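PDB 6RMN: DNA mismatch repair protein MLH3 from Saccharomyces cerevisiae S288C, which takes part in DNA mismatch repair as a component of the MutLbeta heterodimer, correcting insertion-deletion loops left by replication, DNA damage or meiotic recombination. Local coordinates for residues D24-L29 with V198-E203; C51-R56 with E224-R229. All blocks are in the same frame, centred on the assembly; numbering follows the deposited sequence.

Contact 1 of 2, residues D24-L29 with V198-E203; sequences DKKFIL and VMFGDE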
loop_
_atom_site.group_PDB
_atom_site.type_symbol
_atom_site.label_atom_id
_atom_site.label_comp_id
_atom_site.label_asym_id
_atom_site.label_seq_id
_atom_site.Cartn_x
_atom_site.Cartn_y
_atom_site.Cartn_z
ATOM N N ASP B 24 8.288 -7.113 -3.388
ATOM C CA ASP B 24 9.141 -8.265 -3.728
ATOM C C ASP B 24 8.479 -9.295 -4.672
ATOM O O ASP B 24 8.941 -10.435 -4.752
ATOM C CB ASP B 24 9.640 -8.931 -2.418
ATOM C CG ASP B 24 10.780 -9.919 -2.557
ATOM O OD1 ASP B 24 11.825 -9.545 -3.132
ATOM O OD2 ASP B 24 10.632 -11.061 -2.079
ATOM N N LYS B 25 7.445 -8.871 -5.439
ATOM C CA LYS B 25 6.684 -9.712 -6.392
ATOM C C LYS B 25 5.982 -10.892 -5.675
ATOM O O LYS B 25 5.688 -11.920 -6.288
ATOM C CB LYS B 25 7.544 -10.213 -7.593
ATOM C CG LYS B 25 8.615 -9.274 -8.121
ATOM C CD LYS B 25 8.067 -8.184 -8.999
ATOM C CE LYS B 25 9.167 -7.273 -9.493
ATOM N NZ LYS B 25 9.506 -6.218 -8.505
ATOM N N LYS B 26 5.730 -10.736 -4.371
ATOM C CA LYS B 26 5.111 -11.773 -3.548
ATOM C C LYS B 26 3.979 -11.224 -2.685
ATOM O O LYS B 26 3.025 -11.956 -2.389
ATOM C CB LYS B 26 6.159 -12.416 -2.619
ATOM C CG LYS B 26 7.218 -13.211 -3.338
ATOM C CD LYS B 26 8.338 -13.643 -2.404
ATOM C CE LYS B 26 9.385 -14.425 -3.158
ATOM N NZ LYS B 26 10.117 -13.573 -4.140
ATOM N N PHE B 27 4.115 -9.962 -2.235
ATOM C CA PHE B 27 3.165 -9.375 -1.298
ATOM C C PHE B 27 2.485 -8.130 -1.752
ATOM O O PHE B 27 2.986 -7.429 -2.626
ATOM C CB PHE B 27 3.848 -9.089 0.051
ATOM C CG PHE B 27 4.654 -10.239 0.604
ATOM C CD1 PHE B 27 4.024 -11.350 1.158
ATOM C CD2 PHE B 27 6.045 -10.204 0.592
ATOM C CE1 PHE B 27 4.772 -12.415 1.661
ATOM C CE2 PHE B 27 6.793 -11.268 1.108
ATOM C CZ PHE B 27 6.151 -12.364 1.641
ATOM N N ILE B 28 1.345 -7.836 -1.127
ATOM C CA ILE B 28 0.629 -6.590 -1.348
ATOM C C ILE B 28 0.662 -5.855 -0.015
ATOM O O ILE B 28 0.104 -6.353 0.964
ATOM C CB ILE B 28 -0.804 -6.769 -1.917
ATOM C CG1 ILE B 28 -0.760 -7.472 -3.306
ATOM C CG2 ILE B 28 -1.525 -5.402 -1.990
ATOM C CD1 ILE B 28 -2.029 -8.205 -3.703
ATOM N N LEU B 29 1.388 -4.715 0.041
ATOM C CA LEU B 29 1.474 -3.909 1.255
ATOM C C LEU B 29 0.227 -3.039 1.369
ATOM O O LEU B 29 -0.130 -2.322 0.427
ATOM C CB LEU B 29 2.758 -3.057 1.294
ATOM C CG LEU B 29 2.987 -2.143 2.535
ATOM C CD1 LEU B 29 3.233 -2.965 3.823
ATOM C CD2 LEU B 29 4.161 -1.173 2.288
ATOM N N VAL B 198 -2.684 -16.422 -9.044
ATOM C CA VAL B 198 -1.446 -15.728 -9.367
ATOM C C VAL B 198 -0.353 -16.328 -8.461
ATOM O O VAL B 198 -0.666 -16.776 -7.356
ATOM C CB VAL B 198 -1.637 -14.176 -9.254
ATOM C CG1 VAL B 198 -1.680 -13.677 -7.816
ATOM C CG2 VAL B 198 -0.600 -13.417 -10.058
ATOM N N MET B 199 0.880 -16.428 -8.956
ATOM C CA MET B 199 1.979 -17.030 -8.203
ATOM C C MET B 199 3.000 -16.004 -7.677
ATOM O O MET B 199 3.000 -14.847 -8.091
ATOM C CB MET B 199 2.710 -18.057 -9.092
ATOM C CG MET B 199 2.135 -19.459 -9.022
ATOM S SD MET B 199 3.117 -20.651 -9.989
ATOM C CE MET B 199 4.493 -20.964 -8.847
ATOM N N PHE B 200 3.900 -16.464 -6.789
ATOM C CA PHE B 200 5.030 -15.702 -6.293
ATOM C C PHE B 200 5.942 -15.502 -7.492
ATOM O O PHE B 200 6.146 -16.438 -8.281
ATOM C CB PHE B 200 5.754 -16.472 -5.175
ATOM C CG PHE B 200 5.204 -16.279 -3.778
ATOM C CD1 PHE B 200 4.039 -15.549 -3.561
ATOM C CD2 PHE B 200 5.877 -16.787 -2.673
ATOM C CE1 PHE B 200 3.561 -15.338 -2.267
ATOM C CE2 PHE B 200 5.388 -16.587 -1.377
ATOM C CZ PHE B 200 4.230 -15.869 -1.184
ATOM N N GLY B 201 6.393 -14.264 -7.674
ATOM C CA GLY B 201 7.236 -13.879 -8.798
ATOM C C GLY B 201 6.496 -13.157 -9.908
ATOM O O GLY B 201 7.131 -12.548 -10.773
ATOM N N ASP B 202 5.151 -13.217 -9.894
ATOM C CA ASP B 202 4.296 -12.577 -10.891
ATOM C C ASP B 202 4.144 -11.067 -10.637
ATOM O O ASP B 202 3.957 -10.644 -9.496
ATOM C CB ASP B 202 2.917 -13.250 -10.930
ATOM C CG ASP B 202 2.882 -14.661 -11.494
ATOM O OD1 ASP B 202 3.959 -15.170 -11.912
ATOM O OD2 ASP B 202 1.782 -15.250 -11.536
ATOM N N GLU B 203 4.193 -10.274 -11.718
ATOM C CA GLU B 203 4.057 -8.812 -11.678
ATOM C C GLU B 203 2.607 -8.410 -11.508
ATOM O O GLU B 203 1.735 -8.965 -12.171
ATOM C CB GLU B 203 4.598 -8.165 -12.970
ATOM C CG GLU B 203 6.030 -8.527 -13.332
ATOM C CD GLU B 203 7.121 -8.001 -12.422
ATOM O OE1 GLU B 203 8.182 -8.662 -12.335
ATOM O OE2 GLU B 203 6.922 -6.930 -11.800
#

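Contact 2 of 2, residues C51-R56 with E224-R229; sequences CDERIR and ECAHGR. With ZN (zinc ion), chain D; ZN (zinc ion), chain C.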
loop_
_atom_site.group_PDB
_atom_site.type_symbol
_atom_site.label_atom_id
_atom_site.label_comp_id
_atom_site.label_asym_id
_atom_site.label_seq_id
_atom_site.Cartn_x
_atom_site.Cartn_y
_atom_site.Cartn_z
ATOM N N CYS B 51 -4.334 -14.684 -1.368
ATOM C CA CYS B 51 -5.371 -13.691 -1.633
ATOM C C CYS B 51 -6.220 -14.109 -2.843
ATOM O O CYS B 51 -7.438 -14.197 -2.735
ATOM C CB CYS B 51 -4.729 -12.322 -1.854
ATOM S SG CYS B 51 -5.908 -11.015 -2.264
ATOM N N ASP B 52 -5.565 -14.366 -3.986
ATOM C CA ASP B 52 -6.192 -14.766 -5.238
ATOM C C ASP B 52 -6.886 -16.134 -5.118
ATOM O O ASP B 52 -8.044 -16.270 -5.536
ATOM C CB ASP B 52 -5.156 -14.757 -6.384
ATOM C CG ASP B 52 -5.769 -14.693 -7.774
ATOM O OD1 ASP B 52 -6.945 -14.229 -7.897
ATOM O OD2 ASP B 52 -5.082 -15.081 -8.741
ATOM N N GLU B 53 -6.192 -17.120 -4.508
ATOM C CA GLU B 53 -6.697 -18.476 -4.252
ATOM C C GLU B 53 -7.973 -18.439 -3.397
ATOM O O GLU B 53 -8.913 -19.172 -3.701
ATOM C CB GLU B 53 -5.611 -19.320 -3.575
ATOM C CG GLU B 53 -5.969 -20.767 -3.305
ATOM C CD GLU B 53 -4.825 -21.474 -2.615
ATOM O OE1 GLU B 53 -3.793 -21.724 -3.278
ATOM O OE2 GLU B 53 -4.935 -21.722 -1.395
ATOM N N ARG B 54 -8.012 -17.565 -2.367
ATOM C CA ARG B 54 -9.161 -17.371 -1.493
ATOM C C ARG B 54 -10.398 -16.861 -2.254
ATOM O O ARG B 54 -11.500 -17.402 -2.076
ATOM C CB ARG B 54 -8.824 -16.405 -0.346
ATOM C CG ARG B 54 -9.979 -16.230 0.637
ATOM C CD ARG B 54 -10.046 -17.454 1.504
ATOM N NE ARG B 54 -11.330 -18.118 1.436
ATOM C CZ ARG B 54 -11.640 -19.200 2.137
ATOM N NH1 ARG B 54 -10.744 -19.758 2.945
ATOM N NH2 ARG B 54 -12.842 -19.739 2.032
ATOM N N ILE B 55 -10.209 -15.795 -3.056
ATOM C CA ILE B 55 -11.264 -15.184 -3.873
ATOM C C ILE B 55 -11.821 -16.247 -4.824
ATOM O O ILE B 55 -13.038 -16.341 -4.998
ATOM C CB ILE B 55 -10.731 -13.934 -4.671
ATOM C CG1 ILE B 55 -10.241 -12.812 -3.719
ATOM C CG2 ILE B 55 -11.790 -13.394 -5.658
ATOM C CD1 ILE B 55 -9.200 -11.872 -4.323
ATOM N N ARG B 56 -10.913 -17.013 -5.455
ATOM C CA ARG B 56 -11.242 -18.037 -6.438
ATOM C C ARG B 56 -12.012 -19.201 -5.842
ATOM O O ARG B 56 -12.950 -19.671 -6.479
ATOM C CB ARG B 56 -9.986 -18.500 -7.185
ATOM C CG ARG B 56 -9.535 -17.503 -8.235
ATOM C CD ARG B 56 -8.290 -17.970 -8.960
ATOM N NE ARG B 56 -7.801 -16.962 -9.912
ATOM C CZ ARG B 56 -8.212 -16.843 -11.173
ATOM N NH1 ARG B 56 -9.122 -17.669 -11.662
ATOM N NH2 ARG B 56 -7.721 -15.889 -11.949
ATOM N N GLU B 224 -7.350 -16.617 5.495
ATOM C CA GLU B 224 -6.571 -17.803 5.138
ATOM C C GLU B 224 -6.746 -18.168 3.682
ATOM O O GLU B 224 -7.706 -17.729 3.074
ATOM C CB GLU B 224 -6.824 -19.009 6.087
ATOM C CG GLU B 224 -8.235 -19.557 6.144
ATOM C CD GLU B 224 -8.511 -20.462 7.334
ATOM O OE1 GLU B 224 -8.246 -20.043 8.485
ATOM O OE2 GLU B 224 -9.012 -21.590 7.115
ATOM N N CYS B 225 -5.795 -18.924 3.113
ATOM C CA CYS B 225 -5.853 -19.434 1.739
ATOM C C CYS B 225 -6.868 -20.604 1.700
ATOM O O CYS B 225 -7.477 -20.932 2.733
ATOM C CB CYS B 225 -4.469 -19.889 1.284
ATOM S SG CYS B 225 -3.910 -21.433 2.053
ATOM N N ALA B 226 -7.011 -21.266 0.532
ATOM C CA ALA B 226 -7.914 -22.419 0.402
ATOM C C ALA B 226 -7.555 -23.585 1.349
ATOM O O ALA B 226 -8.469 -24.229 1.846
ATOM C CB ALA B 226 -7.971 -22.909 -1.039
ATOM N N HIS B 227 -6.247 -23.801 1.642
ATOM C CA HIS B 227 -5.703 -24.877 2.486
ATOM C C HIS B 227 -5.523 -24.509 3.975
ATOM O O HIS B 227 -4.768 -25.174 4.683
ATOM C CB HIS B 227 -4.382 -25.412 1.890
ATOM C CG HIS B 227 -4.454 -25.632 0.407
ATOM N ND1 HIS B 227 -4.246 -24.592 -0.487
ATOM C CD2 HIS B 227 -4.790 -26.741 -0.290
ATOM C CE1 HIS B 227 -4.445 -25.104 -1.690
ATOM N NE2 HIS B 227 -4.773 -26.392 -1.625
ATOM N N GLY B 228 -6.228 -23.478 4.435
ATOM C CA GLY B 228 -6.215 -23.033 5.830
ATOM C C GLY B 228 -4.994 -22.314 6.381
ATOM O O GLY B 228 -4.943 -22.061 7.585
ATOM N N ARG B 229 -4.008 -21.964 5.527
ATOM C CA ARG B 229 -2.792 -21.241 5.937
ATOM C C ARG B 229 -3.054 -19.705 5.921
ATOM O O ARG B 229 -3.823 -19.263 5.071
ATOM C CB ARG B 229 -1.597 -21.613 5.032
ATOM C CG ARG B 229 -1.238 -23.088 5.091
ATOM C CD ARG B 229 0.219 -23.328 4.776
ATOM N NE ARG B 229 0.577 -24.750 4.840
ATOM C CZ ARG B 229 1.164 -25.334 5.883
ATOM N NH1 ARG B 229 1.467 -24.627 6.966
ATOM N NH2 ARG B 229 1.452 -26.627 5.851
HETATM ZN ZN ZN D . -3.322 -22.623 0.024
HETATM ZN ZN ZN C . -1.959 -22.422 -3.471
#

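Contact 1 of 2, residues D24-L29 with V198-E203
Lys26 lays its aliphatic chain over one face of the Phe200 ring. Its CG stands 3.9 Å from the ring centroid and 19° off the normal, a CH-pi contact. The two side chains cross at about a right angle. On the same side, but beyond the rim, Lys26 O lies 3.4 Å from Phe200 CE1. Beside this pair, one hydrogen bond joins the backbones: Gly201 N donates to Lys25 O at 2.8 Å, with an N-H...O angle of 161°. A third touch is looser. Lys25 bends at chi2 and chi4 and brings CE to 3.2 Å from Glu203 OE2, while Lys25 NZ stays 4.2 Å from the same oxygen. Opposite charges are near, but no salt bridge forms.

Lys26 and Phe27 form a classic beta bulge opposite Val23, where the chain turns from strand 18-23 into strand 27-31. The partner loop follows helix 183-196 and makes a type II beta turn from Met199 to Asp202, with Gly201 at positive phi. Asp202 OD2 steadies this turn by accepting from Met199 N at 3.0 Å, from above the carboxylate plane. An alanine in place of Phe200 would probably strip the chain of Lys26 of the ring it lies on and open a gap beside the bulge.

Further out, Lys26 NZ forms a salt bridge with Asp24 OD2, in which the hydrogen bond is weak. Gln48 NE2 binds the carbonyl oxygens of Met199 and Asp202. A chain of another protein packs on Asp24, Lys26 and Phe27.

Contact 2 of 2, residues C51-R56 with E224-R229
Glu53 points from its helix toward the 224-229 loop and divides its carboxylate between two zinc ions. The chain is extended, with CG anti to the backbone N (chi1 -177°), and this carries the carboxylate well out from the helix. OE1 binds one zinc ion at 2.0 Å. OE2 binds the other at 2.3 Å. The second zinc ion also holds Cys225 SG at 2.4 Å and His227 ND1 at 2.2 Å. The imidazole is turned so that its edge, not its face, meets the carboxylate. ND1 and Glu53 OE2 come close because they share a metal; no hydrogen bond joins them.

OE2 has a further partner. Ala226 N donates to its anti lone pair at 2.9 Å, with a bent N-H...O angle of 136°. Two metal bonds and this hydrogen bond hold the carboxylate, and Ala226 CB packs 3.7 Å from Glu53 CG.

This is the two-zinc site in the C-terminal part of MLH3, consistent with the endonuclease site of MutL homologues. The start of helix 48-69 carries the family's DQHA(X)2E(X)4E motif, with His49 and bridging Glu53 as ligands and Glu58 as its last glutamate. Cys225 and His227 lie in the CXHGRP motif, on a type I beta turn running from Cys225 to Gly228. Arg229 N makes a weak hydrogen bond to Cys225 SG, so a metal-bound sulfur also has a backbone donor.

Next to Glu53 in sequence, Arg54 bends at chi2 and chi3 to bring its guanidinium beside the loop backbone. Arg54 NH1 lies 3.5 Å from Cys225 O. On its own helix Arg54 NE forms a salt bridge with Glu58. His49 and Cys194 complete the first zinc ion's ligands from this chain, and the chain of another protein contributes to both zinc ions.

From the N terminus, the chain first passes residues 24-29, at the turn into strand 27-31. It reaches 51-56 near the start of helix 48-69. After a long excursion it emerges from helix 183-196 into 198-203, which closes contact 1 over 168 intervening residues. It then runs through helix 206-216 to 224-229, which closes contact 2 over 167. The two loops cross, neither nested in the other. Contact 1 fixes the loop after helix 183-196 to the sheet of strands 18-23, 27-31, 43-47 and 232-234. Contact 2 fixes the loop before that last strand to helix 48-69. Their centres lie 15 Å apart, and a probable hydrogen bond, Val198 N to Asp52 OD2 at 2.8 Å, joins them.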